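Local coordinates for mandelate racemase / muconate lactonizing enzyme family protein (Agrobacterium tumefaciens, PDB 4DXK), which is of unproven specificity but probably acts as a lyase or racemase of the enolase superfamily, and binds a sodium ion at a carboxylate-lined metal site, at residues E47-R52 against R82-F87; I54-D57 against D62-A65; W19-T24 against T29-T34; V325-T330 against L376-H381. All blocks are in the same frame, centred on the assembly; numbering follows the deposited sequence.

Overall arrangement
Three of the four contacts lie in the N-terminal capping domain of this enolase-superfamily chain, and contact 4 lies in the C-terminal barrel domain. Along the chain contact 3 comes first, as the hairpin of strands 17-24 and 30-35; contact 1 then joins helices 38-53 and 79-99, with contact 2 nested in the loop it closes. The centres of contacts 1 and 2, 1 and 3, and 3 and 4 are each about 11 Å apart. Phe-87 CD1 meets Val-22 CG2 at 3.6 Å, seating helix 79-99 on the sheet. Contact 3 also links the two domains: the Glu-33 carboxylate reaches the start of helix 323-335, and Leu-31 O packs against Leu-376 CD1.

Contact 1: E47-R52 against R82-F87; sequences EYIAPR and RGNSAF
Ile-49 projects from helix 38-53 onto helix 79-99, joining two helices of the alpha+beta N-terminal domain found in enolase-superfamily proteins. Its CG2 methyl sits over the face of the Phe-87 ring, 4.2 Å from the centroid and 12° off the ring normal, a CH-pi contact. The other branch reaches farther across, its CD1 touching the CB of Phe-87 at 4.1 Å. Because CG1 stands beside the backbone N (chi1 -58°) and CD1 continues in an extended line, the two branches separate, one to the ring and one to the backbone of the facing helix. Gly-83 presents backbone to that second methyl, with Gly-83 O 3.6 Å from Ile-49 CD1.

The segment axes come no closer than 10.6 Å and diverge by 42°, so the interface rests on side chains, with no hydrogen bond between the segments. Leu-6 of strand 3-11 and Leu-68 of helix 61-68 pack against both Ile-49 and Phe-87, adding to the packing around the pair. The amide of Asn-84 is held from outside, its OD1 hydrogen-bonded to the hydroxyl of Tyr-44; that same OD1 lies 3.6 Å from Ile-49 CD1.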
loop_
_atom_site.group_PDB
_atom_site.type_symbol
_atom_site.label_atom_id
_atom_site.label_comp_id
_atom_site.label_asym_id
_atom_site.label_seq_id
_atom_site.Cartn_x
_atom_site.Cartn_y
_atom_site.Cartn_z
ATOM N N GLU A 47 -46.365 -0.627 1.828
ATOM C CA GLU A 47 -46.104 0.735 2.305
ATOM C C GLU A 47 -45.238 1.523 1.320
ATOM O O GLU A 47 -45.475 2.714 1.088
ATOM C CB GLU A 47 -45.430 0.716 3.693
ATOM C CG GLU A 47 -45.174 2.118 4.301
ATOM C CD GLU A 47 -44.512 2.100 5.690
ATOM O OE1 GLU A 47 -43.647 1.236 5.934
ATOM O OE2 GLU A 47 -44.841 2.965 6.536
ATOM N N TYR A 48 -44.240 0.858 0.745
ATOM C CA TYR A 48 -43.179 1.525 -0.014
ATOM C C TYR A 48 -43.182 1.185 -1.507
ATOM O O TYR A 48 -43.139 2.082 -2.351
ATOM C CB TYR A 48 -41.813 1.175 0.588
ATOM C CG TYR A 48 -40.688 2.045 0.074
ATOM C CD1 TYR A 48 -39.970 1.710 -1.071
ATOM C CD2 TYR A 48 -40.354 3.218 0.736
ATOM C CE1 TYR A 48 -38.951 2.519 -1.539
ATOM C CE2 TYR A 48 -39.339 4.034 0.281
ATOM C CZ TYR A 48 -38.640 3.678 -0.852
ATOM O OH TYR A 48 -37.633 4.509 -1.290
ATOM N N ILE A 49 -43.221 -0.102 -1.841
ATOM C CA ILE A 49 -43.140 -0.486 -3.247
ATOM C C ILE A 49 -44.416 -0.108 -4.007
ATOM O O ILE A 49 -44.345 0.528 -5.063
ATOM C CB ILE A 49 -42.820 -1.984 -3.453
ATOM C CG1 ILE A 49 -41.492 -2.345 -2.783
ATOM C CG2 ILE A 49 -42.767 -2.311 -4.939
ATOM C CD1 ILE A 49 -41.037 -3.768 -3.047
ATOM N N ALA A 50 -45.572 -0.482 -3.469
ATOM C CA ALA A 50 -46.840 -0.261 -4.165
ATOM C C ALA A 50 -47.065 1.172 -4.679
ATOM O O ALA A 50 -47.347 1.347 -5.864
ATOM C CB ALA A 50 -48.006 -0.730 -3.310
ATOM N N PRO A 51 -46.919 2.199 -3.818
ATOM C CA PRO A 51 -47.179 3.542 -4.360
ATOM C C PRO A 51 -46.180 3.959 -5.438
ATOM O O PRO A 51 -46.492 4.852 -6.234
ATOM C CB PRO A 51 -47.071 4.456 -3.131
ATOM C CG PRO A 51 -46.281 3.680 -2.136
ATOM C CD PRO A 51 -46.632 2.238 -2.372
ATOM N N ARG A 52 -45.008 3.328 -5.478
ATOM C CA ARG A 52 -43.998 3.668 -6.468
ATOM C C ARG A 52 -44.117 2.894 -7.775
ATOM O O ARG A 52 -43.526 3.291 -8.781
ATOM C CB ARG A 52 -42.603 3.462 -5.890
ATOM C CG ARG A 52 -42.248 4.512 -4.868
ATOM C CD ARG A 52 -40.983 4.171 -4.104
ATOM N NE ARG A 52 -40.602 5.269 -3.219
ATOM C CZ ARG A 52 -41.201 5.546 -2.068
ATOM N NH1 ARG A 52 -42.208 4.800 -1.635
ATOM N NH2 ARG A 52 -40.787 6.575 -1.335
ATOM N N ARG A 82 -35.031 -7.154 0.795
ATOM C CA ARG A 82 -35.706 -8.425 0.547
ATOM C C ARG A 82 -37.006 -8.219 -0.234
ATOM O O ARG A 82 -37.310 -8.972 -1.165
ATOM C CB ARG A 82 -35.941 -9.191 1.859
ATOM C CG ARG A 82 -34.633 -9.549 2.544
ATOM C CD ARG A 82 -34.735 -10.699 3.537
ATOM N NE ARG A 82 -35.735 -10.496 4.587
ATOM C CZ ARG A 82 -35.589 -9.690 5.636
ATOM N NH1 ARG A 82 -34.484 -8.962 5.794
ATOM N NH2 ARG A 82 -36.569 -9.605 6.533
ATOM N N GLY A 83 -37.757 -7.177 0.107
ATOM C CA GLY A 83 -38.963 -6.882 -0.645
ATOM C C GLY A 83 -38.665 -6.476 -2.074
ATOM O O GLY A 83 -39.316 -6.939 -3.015
ATOM N N ASN A 84 -37.675 -5.607 -2.247
ATOM C CA ASN A 84 -37.257 -5.199 -3.588
ATOM C C ASN A 84 -36.828 -6.384 -4.431
ATOM O O ASN A 84 -37.084 -6.439 -5.639
ATOM C CB ASN A 84 -36.083 -4.219 -3.531
ATOM C CG ASN A 84 -36.446 -2.894 -2.913
ATOM O OD1 ASN A 84 -37.616 -2.567 -2.723
ATOM N ND2 ASN A 84 -35.418 -2.105 -2.597
ATOM N N SER A 85 -36.158 -7.334 -3.797
ATOM C CA SER A 85 -35.623 -8.500 -4.493
ATOM C C SER A 85 -36.736 -9.434 -4.956
ATOM O O SER A 85 -36.711 -9.923 -6.090
ATOM C CB SER A 85 -34.645 -9.258 -3.591
ATOM O OG SER A 85 -33.559 -8.437 -3.179
ATOM N N ALA A 86 -37.715 -9.680 -4.086
ATOM C CA ALA A 86 -38.867 -10.495 -4.468
ATOM C C ALA A 86 -39.597 -9.844 -5.634
ATOM O O ALA A 86 -39.975 -10.515 -6.599
ATOM C CB ALA A 86 -39.794 -10.664 -3.294
ATOM N N PHE A 87 -39.782 -8.528 -5.552
ATOM C CA PHE A 87 -40.410 -7.770 -6.631
ATOM C C PHE A 87 -39.637 -7.910 -7.946
ATOM O O PHE A 87 -40.229 -8.146 -9.000
ATOM C CB PHE A 87 -40.567 -6.300 -6.209
ATOM C CG PHE A 87 -41.135 -5.407 -7.272
ATOM C CD1 PHE A 87 -42.484 -5.455 -7.588
ATOM C CD2 PHE A 87 -40.317 -4.520 -7.955
ATOM C CE1 PHE A 87 -43.002 -4.635 -8.571
ATOM C CE2 PHE A 87 -40.838 -3.693 -8.941
ATOM C CZ PHE A 87 -42.174 -3.751 -9.241
#

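Contact 2: I54-D57 against D62-A65; sequences IGRD and DLLA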
loop_
_atom_site.group_PDB
_atom_site.type_symbol
_atom_site.label_atom_id
_atom_site.label_comp_id
_atom_site.label_asym_id
_atom_site.label_seq_id
_atom_site.Cartn_x
_atom_site.Cartn_y
_atom_site.Cartn_z
ATOM N N ILE A 54 -47.314 0.930 -8.935
ATOM C CA ILE A 54 -48.615 0.815 -9.588
ATOM C C ILE A 54 -48.676 1.836 -10.716
ATOM O O ILE A 54 -48.378 3.020 -10.507
ATOM C CB ILE A 54 -49.793 1.055 -8.618
ATOM C CG1 ILE A 54 -49.783 0.026 -7.490
ATOM C CG2 ILE A 54 -51.132 1.034 -9.369
ATOM C CD1 ILE A 54 -49.979 -1.389 -7.956
ATOM N N GLY A 55 -49.046 1.374 -11.907
ATOM C CA GLY A 55 -49.124 2.238 -13.070
ATOM C C GLY A 55 -47.856 2.247 -13.909
ATOM O O GLY A 55 -47.852 2.800 -15.009
ATOM N N ARG A 56 -46.780 1.642 -13.402
ATOM C CA ARG A 56 -45.490 1.648 -14.099
ATOM C C ARG A 56 -45.346 0.480 -15.074
ATOM O O ARG A 56 -45.972 -0.572 -14.907
ATOM C CB ARG A 56 -44.346 1.599 -13.086
ATOM C CG ARG A 56 -44.240 2.836 -12.199
ATOM C CD ARG A 56 -43.543 3.974 -12.931
ATOM N NE ARG A 56 -42.225 3.543 -13.396
ATOM C CZ ARG A 56 -41.085 3.711 -12.732
ATOM N NH1 ARG A 56 -41.060 4.351 -11.565
ATOM N NH2 ARG A 56 -39.951 3.252 -13.247
ATOM N N ASP A 57 -44.481 0.662 -16.066
ATOM C CA ASP A 57 -44.180 -0.366 -17.053
ATOM C C ASP A 57 -43.218 -1.377 -16.417
ATOM O O ASP A 57 -42.082 -1.032 -16.088
ATOM C CB ASP A 57 -43.535 0.321 -18.260
ATOM C CG ASP A 57 -43.214 -0.625 -19.393
ATOM O OD1 ASP A 57 -43.238 -1.859 -19.205
ATOM O OD2 ASP A 57 -42.924 -0.107 -20.496
ATOM N N ASP A 62 -34.282 -2.593 -15.062
ATOM C CA ASP A 62 -33.150 -1.885 -14.472
ATOM C C ASP A 62 -33.592 -0.568 -13.845
ATOM O O ASP A 62 -33.114 -0.191 -12.768
ATOM C CB ASP A 62 -32.065 -1.632 -15.519
ATOM C CG ASP A 62 -31.244 -2.870 -15.804
ATOM O OD1 ASP A 62 -30.866 -3.585 -14.848
ATOM O OD2 ASP A 62 -30.971 -3.138 -16.990
ATOM N N LEU A 63 -34.517 0.128 -14.496
ATOM C CA LEU A 63 -35.007 1.398 -13.971
ATOM C C LEU A 63 -35.798 1.206 -12.671
ATOM O O LEU A 63 -35.608 1.944 -11.700
ATOM C CB LEU A 63 -35.874 2.110 -15.009
ATOM C CG LEU A 63 -36.448 3.460 -14.583
ATOM C CD1 LEU A 63 -35.330 4.457 -14.302
ATOM C CD2 LEU A 63 -37.414 3.990 -15.635
ATOM N N LEU A 64 -36.681 0.214 -12.642
ATOM C CA LEU A 64 -37.456 -0.063 -11.436
ATOM C C LEU A 64 -36.549 -0.482 -10.282
ATOM O O LEU A 64 -36.796 -0.088 -9.138
ATOM C CB LEU A 64 -38.540 -1.114 -11.703
ATOM C CG LEU A 64 -39.783 -0.557 -12.402
ATOM C CD1 LEU A 64 -40.646 -1.666 -13.007
ATOM C CD2 LEU A 64 -40.615 0.290 -11.433
ATOM N N ALA A 65 -35.501 -1.255 -10.560
ATOM C CA ALA A 65 -34.557 -1.614 -9.506
ATOM C C ALA A 65 -33.913 -0.347 -8.929
ATOM O O ALA A 65 -33.831 -0.174 -7.710
ATOM C CB ALA A 65 -33.492 -2.560 -10.034
#
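The guanidinium of Arg-56 carries Leu-64 on one face: the CD2 methyl rides 3.5 Å above the plane, displaced toward the rim, where NH2 is its nearest atom. Leu-63 CD2 approaches the same nitrogen obliquely, at 3.6 Å from Arg-56 NH2. Two leucine methyls from consecutive residues of helix 61-68 therefore meet one end of the group, and the contact is van der Waals in kind, with no hydrogen bond between the segments.

The polar grip comes from farther along the helix. Arg-56 NH2 forms a salt bridge with Asp-67 OD2, which would help to fix the rotation of the flat group against the leucines. Bends at chi2 (-80°) and chi3 (-56°) kink the arginine chain on its way to the helix, and the side chain runs past Leu-64 in the opposite direction while crossing Leu-63 at about a right angle. Leu-64 divides its two methyls between different partners, CD2 going to the guanidinium and CD1 to the backbone, 3.5 Å from Asp-57 O.

The loop has its own supports. Gly-55 and Arg-56 make backbone hydrogen bonds with Ile-3, tying it to the first strand, and Asp-57 OD1 accepts from Leu-59 N near the start of the next helix. Leu-63 also packs on Ser-111 of a third subunit, so a subunit boundary lies close by. Topologically this is a loop connecting two consecutive helices of the N-terminal domain, 38-53 and 61-68, folded back onto the second.

Contact 3: W19-T24 against T29-T34; sequences WVLVHT and TGLGET
Trp-19 NE1 donates to Glu-33 OE1 across the two strands, a 2.8 Å bond bent to 135° at the hydrogen. The oxygen uses its anti lone pair and lies 29° out of the indole plane. Glu-33 gets there with CG anti to the backbone N (chi1 -174°) and an extended chain that runs alongside the indole. Its carboxylate also accepts from backbone nitrogens of helix 323-335, OE1 from Val-324 and OE2 from Val-325, so several N-H groups hold this buried charge and may help to stabilise it.

Four backbone bonds pair the strands. Val-20 and Gly-32 bond reciprocally, with Gly-32 N to Val-20 O at 2.8 Å; Val-22 and Gly-30 do the same, with Val-22 N to Gly-30 O at 2.9 Å. Between them, the non-hydrogen-bonded pair Leu-21 and Leu-31 brings CD1 to CD1 at 3.9 Å, and Leu-31 CD1 also touches Trp-19 CD1. These apolar groups share a sheet face with Glu-33. On the other face, opposite two glycines, Val-20 packs on Ala-86 and Val-22 on Ala-90 of helix 79-99.

Toward the turn, Thr-29 CG2 lies squarely over the face of the His-23 ring, 4.0 Å from its centroid, a CH-pi contact. His-23 NE2 is hydrogen-bonded to Glu-7 OE1, and a water links Thr-24 N with Thr-29 OG1. Together these features define an antiparallel beta hairpin at the edge of the N-terminal domain's sheet, the edge that meets the barrel domain.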
loop_
_atom_site.group_PDB
_atom_site.type_symbol
_atom_site.label_atom_id
_atom_site.label_comp_id
_atom_site.label_asym_id
_atom_site.label_seq_id
_atom_site.Cartn_x
_atom_site.Cartn_y
_atom_site.Cartn_z
ATOM N N TRP A 19 -44.431 -14.577 -0.730
ATOM C CA TRP A 19 -44.545 -14.436 -2.180
ATOM C C TRP A 19 -45.083 -13.063 -2.532
ATOM O O TRP A 19 -45.946 -12.509 -1.832
ATOM C CB TRP A 19 -45.401 -15.551 -2.799
ATOM C CG TRP A 19 -44.743 -16.858 -2.595
ATOM C CD1 TRP A 19 -43.757 -17.405 -3.364
ATOM C CD2 TRP A 19 -44.938 -17.751 -1.495
ATOM N NE1 TRP A 19 -43.357 -18.608 -2.836
ATOM C CE2 TRP A 19 -44.058 -18.838 -1.678
ATOM C CE3 TRP A 19 -45.777 -17.743 -0.374
ATOM C CZ2 TRP A 19 -43.995 -19.910 -0.782
ATOM C CZ3 TRP A 19 -45.713 -18.805 0.511
ATOM C CH2 TRP A 19 -44.832 -19.874 0.301
ATOM N N VAL A 20 -44.547 -12.505 -3.611
ATOM C CA VAL A 20 -45.000 -11.230 -4.141
ATOM C C VAL A 20 -45.452 -11.482 -5.567
ATOM O O VAL A 20 -44.684 -12.001 -6.390
ATOM C CB VAL A 20 -43.858 -10.193 -4.127
ATOM C CG1 VAL A 20 -44.286 -8.892 -4.812
ATOM C CG2 VAL A 20 -43.399 -9.922 -2.706
ATOM N N LEU A 21 -46.696 -11.131 -5.859
ATOM C CA LEU A 21 -47.266 -11.322 -7.191
ATOM C C LEU A 21 -47.552 -9.964 -7.804
ATOM O O LEU A 21 -48.230 -9.121 -7.204
ATOM C CB LEU A 21 -48.535 -12.177 -7.146
ATOM C CG LEU A 21 -48.316 -13.675 -6.914
ATOM C CD1 LEU A 21 -48.023 -13.981 -5.459
ATOM C CD2 LEU A 21 -49.510 -14.480 -7.398
ATOM N N VAL A 22 -46.999 -9.741 -8.986
ATOM C CA VAL A 22 -47.132 -8.467 -9.674
ATOM C C VAL A 22 -48.112 -8.653 -10.829
ATOM O O VAL A 22 -47.821 -9.357 -11.806
ATOM C CB VAL A 22 -45.764 -7.977 -10.192
ATOM C CG1 VAL A 22 -45.922 -6.661 -10.939
ATOM C CG2 VAL A 22 -44.784 -7.805 -9.038
ATOM N N HIS A 23 -49.293 -8.057 -10.695
ATOM C CA HIS A 23 -50.334 -8.178 -11.708
ATOM C C HIS A 23 -50.211 -7.028 -12.703
ATOM O O HIS A 23 -49.782 -5.927 -12.339
ATOM C CB HIS A 23 -51.714 -8.133 -11.058
ATOM C CG HIS A 23 -51.964 -9.239 -10.087
ATOM N ND1 HIS A 23 -52.826 -10.279 -10.357
ATOM C CD2 HIS A 23 -51.480 -9.466 -8.843
ATOM C CE1 HIS A 23 -52.858 -11.102 -9.321
ATOM N NE2 HIS A 23 -52.050 -10.629 -8.389
ATOM N N THR A 24 -50.594 -7.285 -13.951
ATOM C CA THR A 24 -50.521 -6.286 -15.011
ATOM C C THR A 24 -51.843 -6.160 -15.751
ATOM O O THR A 24 -52.702 -7.048 -15.690
ATOM C CB THR A 24 -49.416 -6.633 -16.044
ATOM O OG1 THR A 24 -49.720 -7.879 -16.689
ATOM C CG2 THR A 24 -48.050 -6.729 -15.368
ATOM N N THR A 29 -49.083 -12.194 -14.781
ATOM C CA THR A 29 -48.755 -12.045 -13.370
ATOM C C THR A 29 -47.382 -12.630 -13.082
ATOM O O THR A 29 -47.130 -13.805 -13.351
ATOM C CB THR A 29 -49.788 -12.745 -12.479
ATOM O OG1 THR A 29 -51.080 -12.184 -12.733
ATOM C CG2 THR A 29 -49.459 -12.559 -11.006
ATOM N N GLY A 30 -46.484 -11.813 -12.541
ATOM C CA GLY A 30 -45.156 -12.282 -12.191
ATOM C C GLY A 30 -45.106 -12.754 -10.752
ATOM O O GLY A 30 -45.735 -12.161 -9.869
ATOM N N LEU A 31 -44.349 -13.823 -10.520
ATOM C CA LEU A 31 -44.185 -14.389 -9.188
ATOM C C LEU A 31 -42.770 -14.195 -8.664
ATOM O O LEU A 31 -41.794 -14.540 -9.341
ATOM C CB LEU A 31 -44.521 -15.882 -9.225
ATOM C CG LEU A 31 -44.305 -16.700 -7.950
ATOM C CD1 LEU A 31 -45.165 -16.205 -6.797
ATOM C CD2 LEU A 31 -44.582 -18.168 -8.240
ATOM N N GLY A 32 -42.662 -13.633 -7.466
ATOM C CA GLY A 32 -41.388 -13.506 -6.777
ATOM C C GLY A 32 -41.513 -14.034 -5.359
ATOM O O GLY A 32 -42.605 -14.354 -4.895
ATOM N N GLU A 33 -40.392 -14.091 -4.649
ATOM C CA GLU A 33 -40.334 -14.747 -3.352
ATOM C C GLU A 33 -39.156 -14.214 -2.569
ATOM O O GLU A 33 -38.135 -13.857 -3.149
ATOM C CB GLU A 33 -40.169 -16.257 -3.572
ATOM C CG GLU A 33 -40.221 -17.163 -2.350
ATOM C CD GLU A 33 -39.815 -18.583 -2.728
ATOM O OE1 GLU A 33 -40.695 -19.411 -3.076
ATOM O OE2 GLU A 33 -38.593 -18.850 -2.739
ATOM N N THR A 34 -39.287 -14.186 -1.252
ATOM C CA THR A 34 -38.147 -13.970 -0.377
ATOM C C THR A 34 -38.374 -14.734 0.928
ATOM O O THR A 34 -39.382 -15.427 1.084
ATOM C CB THR A 34 -37.831 -12.464 -0.176
ATOM O OG1 THR A 34 -36.587 -12.330 0.522
ATOM C CG2 THR A 34 -38.926 -11.774 0.605
HETATM O O HOH W 1 -51.881 -9.867 -14.114
#

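Contact 4: V325-T330 against L376-H381; sequences VLCAST and LGMELH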
loop_
_atom_site.group_PDB
_atom_site.type_symbol
_atom_site.label_atom_id
_atom_site.label_comp_id
_atom_site.label_asym_id
_atom_site.label_seq_id
_atom_site.Cartn_x
_atom_site.Cartn_y
_atom_site.Cartn_z
ATOM N N VAL A 325 -37.189 -19.123 -5.246
ATOM C CA VAL A 325 -35.770 -18.782 -5.177
ATOM C C VAL A 325 -34.911 -19.907 -5.745
ATOM O O VAL A 325 -33.974 -19.641 -6.491
ATOM C CB VAL A 325 -35.324 -18.365 -3.754
ATOM C CG1 VAL A 325 -33.798 -18.314 -3.630
ATOM C CG2 VAL A 325 -35.909 -17.015 -3.427
ATOM N N LEU A 326 -35.222 -21.158 -5.426
ATOM C CA LEU A 326 -34.475 -22.255 -6.028
ATOM C C LEU A 326 -34.568 -22.203 -7.555
ATOM O O LEU A 326 -33.560 -22.329 -8.261
ATOM C CB LEU A 326 -34.960 -23.604 -5.497
ATOM C CG LEU A 326 -34.345 -24.826 -6.189
ATOM C CD1 LEU A 326 -32.833 -24.903 -5.980
ATOM C CD2 LEU A 326 -35.005 -26.113 -5.718
ATOM N N CYS A 327 -35.773 -21.991 -8.069
ATOM C CA CYS A 327 -35.968 -21.982 -9.504
ATOM C C CYS A 327 -35.256 -20.811 -10.190
ATOM O O CYS A 327 -34.514 -20.997 -11.159
ATOM C CB CYS A 327 -37.460 -21.973 -9.827
ATOM S SG CYS A 327 -37.770 -21.969 -11.579
ATOM N N ALA A 328 -35.490 -19.595 -9.712
ATOM C CA ALA A 328 -34.854 -18.426 -10.310
ATOM C C ALA A 328 -33.325 -18.501 -10.197
ATOM O O ALA A 328 -32.595 -18.067 -11.098
ATOM C CB ALA A 328 -35.402 -17.158 -9.692
ATOM N N SER A 329 -32.836 -19.066 -9.095
ATOM C CA SER A 329 -31.395 -19.243 -8.943
ATOM C C SER A 329 -30.858 -20.225 -9.974
ATOM O O SER A 329 -29.740 -20.063 -10.483
ATOM C CB SER A 329 -31.050 -19.735 -7.543
ATOM O OG SER A 329 -31.422 -18.769 -6.571
ATOM N N THR A 330 -31.632 -21.270 -10.254
ATOM C CA THR A 330 -31.228 -22.233 -11.266
ATOM C C THR A 330 -31.156 -21.578 -12.647
ATOM O O THR A 330 -30.216 -21.830 -13.396
ATOM C CB THR A 330 -32.125 -23.482 -11.244
ATOM O OG1 THR A 330 -32.092 -24.063 -9.932
ATOM C CG2 THR A 330 -31.630 -24.517 -12.235
ATOM N N LEU A 376 -40.173 -18.027 -15.088
ATOM C CA LEU A 376 -39.666 -19.025 -14.144
ATOM C C LEU A 376 -39.939 -20.443 -14.610
ATOM O O LEU A 376 -39.150 -21.350 -14.347
ATOM C CB LEU A 376 -40.343 -18.857 -12.781
ATOM C CG LEU A 376 -40.059 -17.589 -11.988
ATOM C CD1 LEU A 376 -41.136 -17.392 -10.917
ATOM C CD2 LEU A 376 -38.673 -17.675 -11.352
ATOM N N GLY A 377 -41.088 -20.637 -15.254
ATOM C CA GLY A 377 -41.594 -21.972 -15.540
ATOM C C GLY A 377 -42.434 -22.535 -14.399
ATOM O O GLY A 377 -42.609 -23.753 -14.289
ATOM N N MET A 378 -42.961 -21.660 -13.544
ATOM C CA MET A 378 -43.822 -22.111 -12.460
ATOM C C MET A 378 -44.730 -20.992 -11.994
ATOM O O MET A 378 -44.421 -19.812 -12.160
ATOM C CB MET A 378 -42.975 -22.573 -11.277
ATOM C CG MET A 378 -42.424 -21.389 -10.505
ATOM S SD MET A 378 -40.919 -21.561 -9.559
ATOM C CE MET A 378 -41.338 -22.757 -8.324
ATOM N N GLU A 379 -45.877 -21.390 -11.438
ATOM C CA GLU A 379 -46.848 -20.486 -10.828
ATOM C C GLU A 379 -47.207 -21.031 -9.441
ATOM O O GLU A 379 -46.876 -22.170 -9.128
ATOM C CB GLU A 379 -48.114 -20.407 -11.690
ATOM C CG GLU A 379 -47.980 -19.604 -12.991
ATOM C CD GLU A 379 -47.126 -20.293 -14.053
ATOM O OE1 GLU A 379 -47.246 -21.528 -14.221
ATOM O OE2 GLU A 379 -46.337 -19.595 -14.729
ATOM N N LEU A 380 -47.861 -20.229 -8.602
ATOM C CA LEU A 380 -48.423 -20.762 -7.368
ATOM C C LEU A 380 -49.448 -21.835 -7.724
ATOM O O LEU A 380 -50.182 -21.725 -8.721
ATOM C CB LEU A 380 -49.062 -19.670 -6.507
ATOM C CG LEU A 380 -48.090 -18.726 -5.802
ATOM C CD1 LEU A 380 -48.844 -17.797 -4.870
ATOM C CD2 LEU A 380 -47.029 -19.491 -5.032
ATOM N N HIS A 381 -49.468 -22.888 -6.919
ATOM C CA HIS A 381 -50.338 -24.025 -7.172
ATOM C C HIS A 381 -51.797 -23.580 -7.073
ATOM O O HIS A 381 -52.139 -22.784 -6.196
ATOM C CB HIS A 381 -50.042 -25.120 -6.145
ATOM C CG HIS A 381 -50.506 -26.483 -6.554
ATOM N ND1 HIS A 381 -51.830 -26.859 -6.518
ATOM C CD2 HIS A 381 -49.817 -27.565 -6.989
ATOM C CE1 HIS A 381 -51.940 -28.114 -6.922
ATOM N NE2 HIS A 381 -50.732 -28.566 -7.210
#
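Cys-327 and Ala-328 of helix 323-335 meet the loop residues Leu-376 and Met-378 within the barrel-type C-terminal domain of the enolase superfamily. Ala-328 is the hollow. Leu-376 sends its CD2 branch into it, reaching Ala-328 CB at 3.7 Å; the short alanine leaves room for that methyl to approach the helix backbone as well, 4.0 Å from Ala-328 CA.

Cys-327 is the bump. With SG anti to the backbone N (chi1 -180°), it projects to the loop, where SG borders both the Met-378 sulfur and the Leu-376 carbonyl. Met-378 SD lies 3.5 Å from Cys-327 CB and 3.8 Å from Cys-327 SG. The course of that thioether is set at its root, where Met-378 CG lies between the backbone N and the carbonyl carbon (chi1 77°). Ala-328 and Leu-376 are the closest backbone positions, their CA atoms 6.2 Å apart, consistent with a tight fit of small helix residues beneath a loop.

Pro-323 and Val-324, at the start of the helix, pack on Met-378, and Val-324 also on Leu-376, continuing the same surface; Pro-371 lies on Cys-327. The backbone oxygen of Leu-376 accepts a hydrogen bond from NE2 of His-331, one turn on from Cys-327, while the Cys-327 sulfur, SG, rests 3.2 Å from that same oxygen, Leu-376 O.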